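PDB 3EJK: dTDP Sugar Isomerase from Desulfovibrio desulfuricans subsp. desulfuricans str. G20, which probably catalyses the epimerisation of the C3' and C5' positions of dTDP-4-dehydro-6-deoxy-glucose, giving dTDP-4-dehydro-beta-L-rhamnose. Local coordinates for residues 26-31 and 113-118; 39-44 and 77-82; 54-59 and 136-141; 63-68 and 125-130; 83-88 and 105-110. All blocks are in the same frame, centred on the assembly; numbering follows the deposited sequence. Where two conformers were deposited one is given.

Contact 1 of 5, residues 26-31 and 113-118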
# COMPACT_ATOMS: atom_id res chain seq x y z
N SER A 26 -6.76 -2.89 -14.91
CA SER A 26 -8.02 -3.34 -14.36
C SER A 26 -8.56 -2.42 -13.29
O SER A 26 -7.82 -1.72 -12.59
CB SER A 26 -7.89 -4.78 -13.84
OG SER A 26 -6.86 -4.91 -12.88
N GLU A 27 -9.88 -2.41 -13.21
CA GLU A 27 -10.60 -1.62 -12.22
C GLU A 27 -10.35 -2.06 -10.80
O GLU A 27 -10.25 -3.25 -10.49
CB GLU A 27 -12.11 -1.65 -12.47
CG GLU A 27 -12.50 -0.77 -13.63
CD GLU A 27 -12.02 0.66 -13.43
OE1 GLU A 27 -11.58 1.01 -12.29
OE2 GLU A 27 -12.08 1.42 -14.42
N LEU A 28 -10.24 -1.05 -9.95
CA LEU A 28 -10.10 -1.20 -8.51
C LEU A 28 -11.22 -0.45 -7.80
O LEU A 28 -11.46 0.74 -8.05
CB LEU A 28 -8.75 -0.66 -8.00
CG LEU A 28 -7.50 -1.44 -8.36
CD1 LEU A 28 -6.21 -0.68 -7.87
CD2 LEU A 28 -7.60 -2.85 -7.79
N ARG A 29 -11.89 -1.14 -6.89
CA ARG A 29 -13.02 -0.55 -6.17
C ARG A 29 -12.58 0.37 -5.07
O ARG A 29 -11.61 0.11 -4.36
CB ARG A 29 -13.92 -1.63 -5.56
CG ARG A 29 -15.36 -1.20 -5.47
CD ARG A 29 -16.17 -2.14 -4.60
NE ARG A 29 -15.80 -3.54 -4.82
CZ ARG A 29 -16.16 -4.53 -4.02
NH1 ARG A 29 -16.91 -4.26 -2.95
NH2 ARG A 29 -15.78 -5.78 -4.27
N GLN A 30 -13.31 1.48 -4.96
CA GLN A 30 -13.17 2.41 -3.84
C GLN A 30 -14.47 2.32 -3.04
O GLN A 30 -15.54 2.64 -3.54
CB GLN A 30 -12.92 3.86 -4.31
CG GLN A 30 -11.74 4.01 -5.28
CD GLN A 30 -11.59 5.43 -5.82
OE1 GLN A 30 -11.43 6.40 -5.07
NE2 GLN A 30 -11.61 5.56 -7.14
N ILE A 31 -14.37 1.85 -1.81
CA ILE A 31 -15.55 1.70 -0.98
C ILE A 31 -15.75 2.97 -0.14
O ILE A 31 -14.89 3.35 0.65
CB ILE A 31 -15.49 0.46 -0.04
CG1 ILE A 31 -15.06 -0.79 -0.81
CG2 ILE A 31 -16.83 0.24 0.66
CD1 ILE A 31 -15.81 -1.00 -2.08
N TYR A 113 -8.11 5.28 -10.69
CA TYR A 113 -7.68 4.30 -9.67
C TYR A 113 -7.84 2.87 -10.22
O TYR A 113 -8.88 2.23 -10.13
CB TYR A 113 -8.40 4.52 -8.35
CG TYR A 113 -7.78 3.67 -7.26
CD1 TYR A 113 -6.47 3.88 -6.88
CD2 TYR A 113 -8.50 2.65 -6.64
CE1 TYR A 113 -5.88 3.12 -5.90
CE2 TYR A 113 -7.92 1.87 -5.67
CZ TYR A 113 -6.61 2.11 -5.29
OH TYR A 113 -6.01 1.32 -4.34
N ARG A 114 -6.76 2.42 -10.84
CA ARG A 114 -6.69 1.10 -11.47
C ARG A 114 -5.42 0.37 -11.13
O ARG A 114 -4.47 0.94 -10.57
CB ARG A 114 -6.76 1.26 -12.97
CG ARG A 114 -7.99 2.07 -13.40
CD ARG A 114 -8.02 2.30 -14.88
NE ARG A 114 -9.32 2.84 -15.30
CZ ARG A 114 -9.55 4.10 -15.66
NH1 ARG A 114 -8.56 4.98 -15.68
NH2 ARG A 114 -10.77 4.48 -16.02
N LEU A 115 -5.43 -0.90 -11.51
CA LEU A 115 -4.29 -1.78 -11.30
C LEU A 115 -3.62 -1.99 -12.66
O LEU A 115 -4.26 -2.38 -13.63
CB LEU A 115 -4.71 -3.12 -10.70
CG LEU A 115 -3.56 -3.99 -10.17
CD1 LEU A 115 -3.08 -3.40 -8.89
CD2 LEU A 115 -4.00 -5.44 -9.93
N LEU A 116 -2.33 -1.68 -12.70
CA LEU A 116 -1.51 -1.80 -13.91
C LEU A 116 -0.56 -2.98 -13.78
O LEU A 116 0.26 -3.05 -12.88
CB LEU A 116 -0.69 -0.53 -14.12
CG LEU A 116 0.41 -0.56 -15.19
CD1 LEU A 116 -0.28 -0.80 -16.54
CD2 LEU A 116 1.27 0.72 -15.18
N ARG A 117 -0.71 -3.93 -14.70
CA ARG A 117 0.15 -5.10 -14.77
C ARG A 117 1.27 -4.82 -15.75
O ARG A 117 1.02 -4.45 -16.89
CB ARG A 117 -0.66 -6.32 -15.23
CG ARG A 117 0.17 -7.57 -15.40
CD ARG A 117 -0.63 -8.69 -16.07
NE ARG A 117 0.15 -9.92 -16.02
CZ ARG A 117 0.83 -10.42 -17.04
NH1 ARG A 117 0.81 -9.83 -18.22
NH2 ARG A 117 1.52 -11.54 -16.87
N ILE A 118 2.51 -4.96 -15.29
CA ILE A 118 3.68 -4.74 -16.16
C ILE A 118 4.39 -6.08 -16.31
O ILE A 118 4.95 -6.59 -15.33
CB ILE A 118 4.65 -3.69 -15.59
CG1 ILE A 118 3.94 -2.36 -15.37
CG2 ILE A 118 5.88 -3.49 -16.57
CD1 ILE A 118 4.81 -1.32 -14.66
O HOH W 1 -4.49 -5.22 -14.03
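The carbonyl oxygen of Leu115 is gripped twice, by Ser26 N at 2.9 Å and by a water that also bonds Ser26 OG at 2.7 Å. The return bond of this antiparallel hydrogen-bonded pair, from Leu115 N to Ser26 O, is short at 2.7 Å. One residue on, Glu27 and Arg114 run side by side, and Arg114 NE reaches Glu27 OE2 at 3.2 Å in a salt bridge. NE comes in from above the carboxylate plane, and the carboxylate and guanidinium planes stand 60° apart. Leu28 packs on two residues: CD1 lies over one face of the Tyr113 ring, 4.0 Å from its centroid, while CG packs on Leu115 CB. With chi1 at -170°, Tyr113 turns its ring toward this methyl; the phenol OH bonds His40 O. Strand 24-31 also pairs antiparallel with strand 38-43, Arg29 bonding His40 through the backbone, and strand 114-118 lies between strands 24-31 and 76-82, with Phe57 of the second subunit against Tyr113.

Contact 2 of 5, residues 39-44 and 77-82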
# COMPACT_ATOMS: atom_id res chain seq x y z
N LEU A 39 -9.77 1.51 -0.17
CA LEU A 39 -9.27 1.32 -1.51
C LEU A 39 -8.72 -0.08 -1.71
O LEU A 39 -7.75 -0.48 -1.07
CB LEU A 39 -8.19 2.34 -1.80
CG LEU A 39 -8.54 3.78 -1.44
CD1 LEU A 39 -7.33 4.68 -1.57
CD2 LEU A 39 -9.70 4.24 -2.31
N HIS A 40 -9.35 -0.82 -2.61
CA HIS A 40 -8.86 -2.16 -2.90
C HIS A 40 -7.61 -2.16 -3.75
O HIS A 40 -7.27 -1.19 -4.41
CB HIS A 40 -9.89 -3.05 -3.60
CG HIS A 40 -11.01 -3.47 -2.71
ND1 HIS A 40 -12.14 -4.09 -3.18
CD2 HIS A 40 -11.20 -3.29 -1.38
CE1 HIS A 40 -12.96 -4.34 -2.16
NE2 HIS A 40 -12.42 -3.85 -1.06
N MSE A 41 -6.94 -3.29 -3.68
CA MSE A 41 -5.78 -3.54 -4.52
C MSE A 41 -5.76 -4.96 -5.09
O MSE A 41 -5.86 -5.17 -6.31
CB MSE A 41 -4.47 -3.26 -3.79
CG MSE A 41 -3.33 -3.31 -4.77
SE MSE A 41 -1.60 -2.96 -4.02
CE MSE A 41 -0.49 -3.11 -5.69
N LEU A 42 -5.64 -5.93 -4.19
CA LEU A 42 -5.53 -7.32 -4.62
C LEU A 42 -5.95 -8.31 -3.56
O LEU A 42 -5.71 -8.13 -2.37
CB LEU A 42 -4.07 -7.59 -5.01
CG LEU A 42 -3.65 -8.71 -5.96
CD1 LEU A 42 -4.34 -8.59 -7.32
CD2 LEU A 42 -2.12 -8.65 -6.06
N ARG A 43 -6.62 -9.35 -4.04
CA ARG A 43 -7.04 -10.48 -3.22
C ARG A 43 -6.47 -11.76 -3.79
O ARG A 43 -6.07 -11.82 -4.96
CB ARG A 43 -8.56 -10.63 -3.19
CG ARG A 43 -9.30 -9.68 -2.32
CD ARG A 43 -10.75 -9.73 -2.73
NE ARG A 43 -11.38 -11.04 -2.54
CZ ARG A 43 -12.17 -11.33 -1.51
NH1 ARG A 43 -12.40 -10.41 -0.59
NH2 ARG A 43 -12.73 -12.52 -1.37
N LEU A 44 -6.53 -12.79 -2.97
CA LEU A 44 -6.02 -14.13 -3.33
C LEU A 44 -6.81 -14.73 -4.47
O LEU A 44 -6.31 -15.52 -5.27
CB LEU A 44 -6.07 -15.07 -2.12
CG LEU A 44 -5.78 -16.54 -2.40
CD1 LEU A 44 -4.41 -16.74 -3.03
CD2 LEU A 44 -5.90 -17.32 -1.10
N LEU A 77 2.61 -5.13 -10.30
CA LEU A 77 1.18 -4.78 -10.12
C LEU A 77 1.12 -3.49 -9.31
O LEU A 77 1.23 -3.48 -8.08
CB LEU A 77 0.35 -5.89 -9.46
CG LEU A 77 0.14 -7.16 -10.29
CD1 LEU A 77 -0.58 -8.21 -9.46
CD2 LEU A 77 -0.61 -6.85 -11.54
N PHE A 78 1.00 -2.40 -10.06
CA PHE A 78 0.96 -1.03 -9.54
C PHE A 78 -0.43 -0.54 -9.22
O PHE A 78 -1.37 -0.70 -10.00
CB PHE A 78 1.47 -0.03 -10.59
CG PHE A 78 2.97 0.11 -10.69
CD1 PHE A 78 3.83 -0.81 -10.16
CD2 PHE A 78 3.51 1.18 -11.41
CE1 PHE A 78 5.21 -0.67 -10.28
CE2 PHE A 78 4.90 1.33 -11.56
CZ PHE A 78 5.74 0.38 -10.99
N ALA A 79 -0.52 0.10 -8.06
CA ALA A 79 -1.71 0.88 -7.68
C ALA A 79 -1.20 2.18 -7.09
O ALA A 79 -0.12 2.22 -6.53
CB ALA A 79 -2.65 0.14 -6.72
N VAL A 80 -1.97 3.25 -7.28
CA VAL A 80 -1.57 4.58 -6.81
C VAL A 80 -2.67 5.18 -5.91
O VAL A 80 -3.54 5.93 -6.36
CB VAL A 80 -1.27 5.52 -8.00
CG1 VAL A 80 -0.92 6.91 -7.51
CG2 VAL A 80 -0.09 4.93 -8.87
N PRO A 81 -2.63 4.84 -4.62
CA PRO A 81 -3.70 5.28 -3.71
C PRO A 81 -3.60 6.70 -3.23
O PRO A 81 -4.56 7.25 -2.70
CB PRO A 81 -3.56 4.33 -2.52
CG PRO A 81 -2.15 3.84 -2.58
CD PRO A 81 -1.63 4.00 -3.97
N VAL A 82 -2.43 7.28 -3.43
CA VAL A 82 -2.20 8.70 -3.07
C VAL A 82 -1.57 9.42 -4.25
O VAL A 82 -0.61 8.93 -4.86
CB VAL A 82 -1.33 8.83 -1.79
CG1 VAL A 82 -0.98 10.30 -1.50
CG2 VAL A 82 -2.05 8.19 -0.59
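Met41, a selenomethionine here, lays its side chain over Ala79, with CG 4.0 Å from Ala79 CB. The chain is stretched out along its whole length, CG anti to the backbone N (chi1 -171°) and the later torsions also near 180°, and this carries the terminal methyl past the alanine to the backbone of Leu77. There Met41 CE comes within 3.0 Å of Leu77 O, a tight approach. Leu42 and Leu77 meet at about a right angle through one methyl each, Leu42 CD2 and Leu77 CD1 being 3.8 Å apart, and Leu39 CD1 rests 3.9 Å from Pro81 CB. No hydrogen bond joins the two segments: the strand axes pass 8.5 Å apart at 165°, and the strands meet through side chains rather than as paired neighbours. Leu115 packs against Met41, Leu42 and Leu77, and Cys139 against Met41 and Leu42. Leu39, His40, Leu42 and Arg43 also pair with a strand of the second subunit, continuing the sheet across the interface. Apolar side chains packed between strands of a curled antiparallel sheet are as expected for the interior of a beta-barrel of the cupin clan, to which this epimerase family belongs.

Contact 3 of 5, residues 54-59 and 136-141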
# COMPACT_ATOMS: atom_id res chain seq x y z
N GLU A 54 6.15 -9.85 -2.92
CA GLU A 54 6.40 -8.70 -2.06
C GLU A 54 5.39 -7.57 -2.25
O GLU A 54 4.78 -7.43 -3.30
CB GLU A 54 7.84 -8.19 -2.32
CG GLU A 54 8.24 -6.92 -1.55
CD GLU A 54 9.70 -6.54 -1.68
OE1 GLU A 54 10.41 -7.17 -2.51
OE2 GLU A 54 10.15 -5.61 -0.94
N ILE A 55 5.20 -6.82 -1.19
CA ILE A 55 4.43 -5.57 -1.26
C ILE A 55 5.30 -4.47 -0.68
O ILE A 55 5.80 -4.58 0.45
CB ILE A 55 3.07 -5.60 -0.53
CG1 ILE A 55 2.43 -4.19 -0.55
CG2 ILE A 55 3.21 -6.05 0.89
CD1 ILE A 55 1.93 -3.72 -1.93
N TYR A 56 5.56 -3.46 -1.51
CA TYR A 56 6.29 -2.25 -1.11
C TYR A 56 5.66 -1.02 -1.76
O TYR A 56 4.83 -1.11 -2.66
CB TYR A 56 7.78 -2.30 -1.49
CG TYR A 56 8.08 -2.15 -2.96
CD1 TYR A 56 8.08 -3.25 -3.81
CD2 TYR A 56 8.35 -0.90 -3.52
CE1 TYR A 56 8.36 -3.11 -5.17
CE2 TYR A 56 8.61 -0.75 -4.88
CZ TYR A 56 8.61 -1.86 -5.69
OH TYR A 56 8.87 -1.73 -7.03
N PHE A 57 6.12 0.12 -1.28
CA PHE A 57 5.69 1.42 -1.77
C PHE A 57 6.86 2.26 -2.24
O PHE A 57 8.01 2.09 -1.80
CB PHE A 57 4.97 2.21 -0.68
CG PHE A 57 3.97 1.40 0.05
CD1 PHE A 57 2.80 1.02 -0.57
CD2 PHE A 57 4.22 0.98 1.34
CE1 PHE A 57 1.87 0.25 0.10
CE2 PHE A 57 3.28 0.21 2.03
CZ PHE A 57 2.11 -0.16 1.40
N SER A 58 6.51 3.15 -3.14
CA SER A 58 7.45 4.08 -3.70
C SER A 58 6.85 5.47 -3.68
O SER A 58 5.81 5.73 -4.30
CB SER A 58 7.80 3.68 -5.14
OG SER A 58 8.75 4.55 -5.71
N GLU A 59 7.50 6.36 -2.94
CA GLU A 59 7.05 7.73 -2.91
C GLU A 59 7.69 8.45 -4.07
O GLU A 59 8.86 8.21 -4.39
CB GLU A 59 7.43 8.40 -1.61
CG GLU A 59 7.10 9.85 -1.60
CD GLU A 59 7.11 10.43 -0.21
OE1 GLU A 59 8.20 10.73 0.32
OE2 GLU A 59 6.02 10.62 0.34
N VAL A 136 3.05 5.12 -4.81
CA VAL A 136 2.84 3.99 -5.69
C VAL A 136 3.00 2.73 -4.85
O VAL A 136 3.97 2.60 -4.11
CB VAL A 136 3.91 3.99 -6.83
CG1 VAL A 136 3.65 2.88 -7.80
CG2 VAL A 136 3.95 5.34 -7.56
N ALA A 137 2.03 1.84 -4.97
CA ALA A 137 2.11 0.55 -4.31
C ALA A 137 2.37 -0.49 -5.37
O ALA A 137 1.85 -0.44 -6.48
CB ALA A 137 0.81 0.23 -3.55
N ASN A 138 3.22 -1.45 -5.02
CA ASN A 138 3.56 -2.52 -5.95
C ASN A 138 3.51 -3.87 -5.26
O ASN A 138 4.14 -4.06 -4.24
CB ASN A 138 4.95 -2.29 -6.55
CG ASN A 138 5.24 -3.19 -7.72
OD1 ASN A 138 4.37 -3.93 -8.17
ND2 ASN A 138 6.47 -3.14 -8.23
N CYS A 139 2.71 -4.77 -5.79
CA CYS A 139 2.63 -6.11 -5.28
C CYS A 139 3.23 -7.00 -6.37
O CYS A 139 2.62 -7.23 -7.42
CB CYS A 139 1.19 -6.52 -4.99
SG CYS A 139 1.04 -8.16 -4.20
N THR A 140 4.44 -7.47 -6.09
CA THR A 140 5.18 -8.26 -7.05
C THR A 140 5.06 -9.74 -6.73
O THR A 140 4.76 -10.16 -5.60
CB THR A 140 6.64 -7.84 -7.07
OG1 THR A 140 7.23 -8.19 -5.83
CG2 THR A 140 6.74 -6.36 -7.27
N ASP A 141 5.31 -10.53 -7.77
CA ASP A 141 5.11 -11.98 -7.71
C ASP A 141 6.33 -12.69 -7.20
O ASP A 141 6.26 -13.84 -6.78
CB ASP A 141 4.65 -12.55 -9.05
CG ASP A 141 5.64 -12.34 -10.17
OD1 ASP A 141 6.45 -11.40 -10.13
OD2 ASP A 141 5.57 -13.13 -11.12
O HOH W 2 9.73 -6.55 -5.09
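Backbone hydrogen bonds form the frame: Glu54 with Thr140, Tyr56 with Asn138 and Ser58 with Val136 are antiparallel hydrogen-bonded pairs, and the shortest links are Thr140 N to Glu54 O and Ser58 N to Val136 O, each 2.8 Å. A CA-H...O contact, Phe57 CA to Val136 O at 3.1 Å, lies beside them. Among side chains, the polar link is Asn138 ND2 to Tyr56 OH, 3.0 Å and nearly straight at 164°, with the hydroxyl in the amide plane. The same pair makes a CH-pi contact, Asn138 CB lying over one face of the Tyr56 ring, 4.1 Å from its centroid. With chi1 72° Tyr56 swings its ring alongside the asparagine. Asn138 ND2 also donates to Gln76 OE1, and Asn138 OD1 accepts from Leu77 N, so both ends of the amide are held. A water donates to Glu54 OE1, which also bonds His144 N, and to Thr140 OG1, itself bonded to Ile142 O. Apolar contacts occupy the other face, where Ala137 CB meets the edge of the Phe57 ring, 3.7 Å from CD1, and Ile55 CD1 lies loosely against Ala137 and Cys139. Tyr56 OH and Ser58 OG, the latter also bonded to Lys66 NZ, bond a citrate, probably from the crystallisation liquor. Strand 134-140 lies between strands 54-60 and 76-82, and strand 54-60 also pairs with a strand of the second subunit.

Contact 4 of 5, residues 63-68 and 125-130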
# COMPACT_ATOMS: atom_id res chain seq x y z
N ARG A 63 6.50 16.13 -9.68
CA ARG A 63 7.26 16.42 -10.91
C ARG A 63 8.54 15.64 -10.99
O ARG A 63 9.31 15.84 -11.91
CB ARG A 63 7.57 17.91 -11.09
CG ARG A 63 6.38 18.84 -10.93
CD ARG A 63 5.25 18.54 -11.85
NE ARG A 63 4.13 19.42 -11.54
CZ ARG A 63 3.79 20.50 -12.22
NH1 ARG A 63 4.46 20.85 -13.30
NH2 ARG A 63 2.75 21.22 -11.84
N ARG A 64 8.75 14.76 -10.02
CA ARG A 64 9.90 13.87 -10.00
C ARG A 64 9.66 12.60 -10.83
O ARG A 64 8.54 12.04 -10.91
CB ARG A 64 10.30 13.52 -8.56
CG ARG A 64 10.72 14.75 -7.73
CD ARG A 64 11.83 15.53 -8.36
NE ARG A 64 13.03 14.73 -8.53
CZ ARG A 64 13.99 14.62 -7.63
NH1 ARG A 64 13.90 15.27 -6.49
NH2 ARG A 64 15.05 13.86 -7.87
N VAL A 65 10.74 12.16 -11.45
CA VAL A 65 10.74 10.99 -12.34
C VAL A 65 11.56 9.81 -11.82
O VAL A 65 12.67 9.99 -11.32
CB VAL A 65 11.35 11.38 -13.70
CG1 VAL A 65 11.45 10.18 -14.65
CG2 VAL A 65 10.55 12.54 -14.33
N LYS A 66 10.99 8.62 -11.94
CA LYS A 66 11.71 7.38 -11.63
C LYS A 66 11.68 6.49 -12.86
O LYS A 66 10.70 5.82 -13.16
CB LYS A 66 11.11 6.64 -10.43
CG LYS A 66 11.25 7.40 -9.12
CD LYS A 66 10.80 6.54 -7.94
CE LYS A 66 11.10 7.22 -6.61
NZ LYS A 66 11.01 6.28 -5.45
N ALA A 67 12.78 6.53 -13.59
CA ALA A 67 12.90 5.78 -14.86
C ALA A 67 14.37 5.49 -15.16
O ALA A 67 15.22 6.27 -14.75
CB ALA A 67 12.29 6.61 -15.99
N TRP A 68 14.72 4.40 -15.83
CA TRP A 68 13.85 3.36 -16.33
C TRP A 68 14.26 2.07 -15.66
O TRP A 68 15.41 1.89 -15.29
CB TRP A 68 14.05 3.14 -17.82
CG TRP A 68 13.67 4.29 -18.69
CD1 TRP A 68 14.47 5.28 -19.14
CD2 TRP A 68 12.37 4.55 -19.22
NE1 TRP A 68 13.76 6.16 -19.92
CE2 TRP A 68 12.46 5.73 -19.98
CE3 TRP A 68 11.13 3.91 -19.11
CZ2 TRP A 68 11.37 6.26 -20.64
CZ3 TRP A 68 10.06 4.43 -19.77
CH2 TRP A 68 10.18 5.60 -20.54
N GLY A 125 8.87 3.36 -16.49
CA GLY A 125 9.23 4.61 -15.83
C GLY A 125 7.95 5.31 -15.40
O GLY A 125 6.88 5.07 -15.96
N PHE A 126 8.06 6.16 -14.39
CA PHE A 126 6.90 6.91 -13.93
C PHE A 126 7.28 8.19 -13.23
O PHE A 126 8.41 8.33 -12.73
CB PHE A 126 5.98 6.04 -13.06
CG PHE A 126 6.68 5.37 -11.89
CD1 PHE A 126 6.82 6.02 -10.69
CD2 PHE A 126 7.19 4.09 -12.01
CE1 PHE A 126 7.44 5.40 -9.62
CE2 PHE A 126 7.82 3.48 -10.96
CZ PHE A 126 7.95 4.14 -9.75
N ALA A 127 6.34 9.11 -13.23
CA ALA A 127 6.50 10.42 -12.61
C ALA A 127 5.22 10.93 -11.98
O ALA A 127 4.13 10.70 -12.47
CB ALA A 127 7.02 11.44 -13.63
N ALA A 128 5.39 11.66 -10.89
CA ALA A 128 4.29 12.28 -10.17
C ALA A 128 3.90 13.60 -10.82
O ALA A 128 4.74 14.45 -11.09
CB ALA A 128 4.65 12.52 -8.67
N THR A 129 2.61 13.74 -11.06
CA THR A 129 2.05 14.97 -11.64
C THR A 129 1.46 15.85 -10.56
O THR A 129 1.21 15.43 -9.42
CB THR A 129 0.93 14.65 -12.66
OG1 THR A 129 -0.17 14.06 -11.96
CG2 THR A 129 1.42 13.69 -13.73
N GLY A 130 1.28 17.10 -10.90
CA GLY A 130 0.65 18.01 -9.96
C GLY A 130 1.63 18.61 -8.97
O GLY A 130 2.81 18.73 -9.24
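Lys66 and Phe126 form the hydrogen-bonded pair at the heart of this contact, Lys66 N reaching Phe126 O at 2.7 Å and Phe126 N returning to Lys66 O at 2.9 Å. Lys66 CB also lies over one face of the Phe126 ring, 4.3 Å from its centroid, in a CH-pi contact, and CD touches the rim at CE1. Phe126 has chi1 54°, which folds its ring back toward the lysine. On the other face of the ladder Val65 CG2 packs on Ala127 CB. At the loop end Arg63 bends at chi2, and its NE meets Gly130 O at 2.7 Å in a nearly straight bond, with the oxygen in the guanidinium plane; Arg63 N holds Ala128 O. Further out, the extended Lys66 chain takes NZ to Ser58 OG, Glu59 O, Gly36 O of the second subunit and a bound citrate, while Phe78 meets the Phe126 ring at about 90°. An antiparallel pair whose Lys66 and Phe126 face looks toward strand 54-60 fits a cupin-type beta-barrel, and the citrate, though probably from the crystallisation liquor, may mark its pocket.

Contact 5 of 5, residues 83-88 and 105-110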
# COMPACT_ATOMS: atom_id res chain seq x y z
N GLY A 83 -2.16 10.55 -4.61
CA GLY A 83 -1.64 11.37 -5.70
C GLY A 83 -1.90 10.83 -7.09
O GLY A 83 -2.86 10.10 -7.34
N CYS A 84 -1.00 11.18 -8.00
CA CYS A 84 -1.17 10.80 -9.39
C CYS A 84 0.12 10.64 -10.12
O CYS A 84 1.03 11.43 -9.94
CB CYS A 84 -2.12 11.80 -10.05
SG CYS A 84 -2.58 11.47 -11.75
N ILE A 85 0.21 9.58 -10.92
CA ILE A 85 1.41 9.39 -11.74
C ILE A 85 1.08 9.09 -13.17
O ILE A 85 -0.02 8.68 -13.54
CB ILE A 85 2.36 8.24 -11.25
CG1 ILE A 85 1.72 6.88 -11.54
CG2 ILE A 85 2.82 8.44 -9.78
CD1 ILE A 85 2.57 5.68 -11.16
N HIS A 86 2.10 9.38 -13.97
CA HIS A 86 2.12 9.05 -15.39
C HIS A 86 3.14 7.94 -15.54
O HIS A 86 4.30 8.09 -15.15
CB HIS A 86 2.48 10.26 -16.25
CG HIS A 86 1.32 11.17 -16.50
ND1 HIS A 86 1.26 12.03 -17.58
CD2 HIS A 86 0.13 11.28 -15.87
CE1 HIS A 86 0.11 12.68 -17.56
NE2 HIS A 86 -0.60 12.23 -16.54
N VAL A 87 2.67 6.81 -16.04
CA VAL A 87 3.54 5.67 -16.30
C VAL A 87 3.74 5.51 -17.79
O VAL A 87 2.82 5.71 -18.58
CB VAL A 87 2.94 4.33 -15.78
CG1 VAL A 87 3.95 3.18 -15.99
CG2 VAL A 87 2.51 4.43 -14.32
N VAL A 88 4.97 5.20 -18.17
CA VAL A 88 5.27 4.88 -19.56
C VAL A 88 5.93 3.52 -19.62
O VAL A 88 6.86 3.22 -18.86
CB VAL A 88 6.16 5.90 -20.25
CG1 VAL A 88 6.55 5.39 -21.64
CG2 VAL A 88 5.49 7.28 -20.34
N VAL A 105 0.06 5.41 -19.45
CA VAL A 105 -1.08 5.31 -18.56
C VAL A 105 -0.96 6.30 -17.41
O VAL A 105 0.13 6.67 -16.97
CB VAL A 105 -1.24 3.86 -18.03
CG1 VAL A 105 -2.15 3.82 -16.82
CG2 VAL A 105 -1.76 2.93 -19.16
N THR A 106 -2.12 6.73 -16.97
CA THR A 106 -2.30 7.65 -15.85
C THR A 106 -2.91 6.83 -14.72
O THR A 106 -3.91 6.12 -14.93
CB THR A 106 -3.25 8.82 -16.21
OG1 THR A 106 -2.59 9.67 -17.16
CG2 THR A 106 -3.63 9.64 -14.98
N LEU A 107 -2.29 6.92 -13.55
CA LEU A 107 -2.77 6.21 -12.36
C LEU A 107 -2.96 7.15 -11.19
O LEU A 107 -2.08 7.95 -10.85
CB LEU A 107 -1.81 5.09 -11.94
CG LEU A 107 -1.65 3.90 -12.90
CD1 LEU A 107 -0.64 2.91 -12.32
CD2 LEU A 107 -2.99 3.20 -13.17
N GLY A 108 -4.14 7.02 -10.58
CA GLY A 108 -4.52 7.84 -9.42
C GLY A 108 -5.98 8.23 -9.36
O GLY A 108 -6.71 8.23 -10.34
N ARG A 109 -6.37 8.54 -8.14
CA ARG A 109 -7.72 8.98 -7.79
C ARG A 109 -7.98 10.39 -8.28
O ARG A 109 -7.06 11.19 -8.36
CB ARG A 109 -7.94 8.90 -6.28
CG ARG A 109 -7.94 7.49 -5.77
CD ARG A 109 -8.49 7.47 -4.35
NE ARG A 109 -7.45 7.80 -3.41
CZ ARG A 109 -7.63 8.36 -2.23
NH1 ARG A 109 -8.83 8.74 -1.82
NH2 ARG A 109 -6.58 8.58 -1.48
N PRO A 110 -9.25 10.71 -8.55
CA PRO A 110 -10.27 9.70 -8.29
C PRO A 110 -10.76 8.94 -9.49
O PRO A 110 -11.49 7.96 -9.34
CB PRO A 110 -11.43 10.54 -7.80
CG PRO A 110 -11.34 11.78 -8.63
CD PRO A 110 -9.85 12.02 -8.83
O HOH W 3 -4.40 8.47 -5.86
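Four backbone hydrogen bonds join Ile85 to Leu107 and Val87 to Val105, the shortest from Val87 N to Val105 O at 2.7 Å. Ile85 N gives a nearly straight bond to Leu107 O at 2.8 Å. Between these pairs CA-H...O contacts take over, such as Thr106 CA to Ile85 O at 3.4 Å. The apolar contacts lie on the face of Ile85, Val87 and Leu107. Ile85 and Leu107 run side by side, CG1 of the first 4.0 Å from CB of the second; with chi1 72° Ile85 places CG1 between its backbone N and carbonyl carbon, facing this neighbour. Val87 CG2 meets Leu107 CD1 at the same distance, 4.0 Å, so the leucine touches both residues. On the other face His86 and Thr106 lie side by side, pointing the same way, and Thr106 CG2 comes 3.9 Å from Cys84 SG, which carries a covalently linked group of unknown identity. A water closes the end of the ladder by donating to Gly83 O at 2.7 Å and accepting from Arg109 N. Arg109 NH2 bonds Pro81 O and forms a salt bridge with Glu59 of the second subunit. In the sheet, strands 84-90 and 102-108 make a beta hairpin: 102-108 is the outer strand within this chain, while 84-90 pairs on its other side with strand 123-128, and Leu107 packs on Phe78 and Val80 of strand 76-82.

In the fold
From the N terminus, strand 24-31 opens contact 1, whose loop closes only at 113-118. Within that loop contact 2 joins 39-44 to 77-82, and contact 5 then closes the short hairpin 83-88 with 105-110 after contact 2 is complete. Contact 3 starts at 54-59 and ends at 136-141, so it crosses contacts 1 and 2; contact 4, from 63-68 to 125-130, lies within its span and also crosses both. Contact 5 falls inside the spans of contacts 1, 3 and 4. Contacts 1, 2 and 3 belong to one sheet and contacts 4 and 5 to the other, with Phe78 on Phe126 and Val80 on Leu107 among the contacts between them.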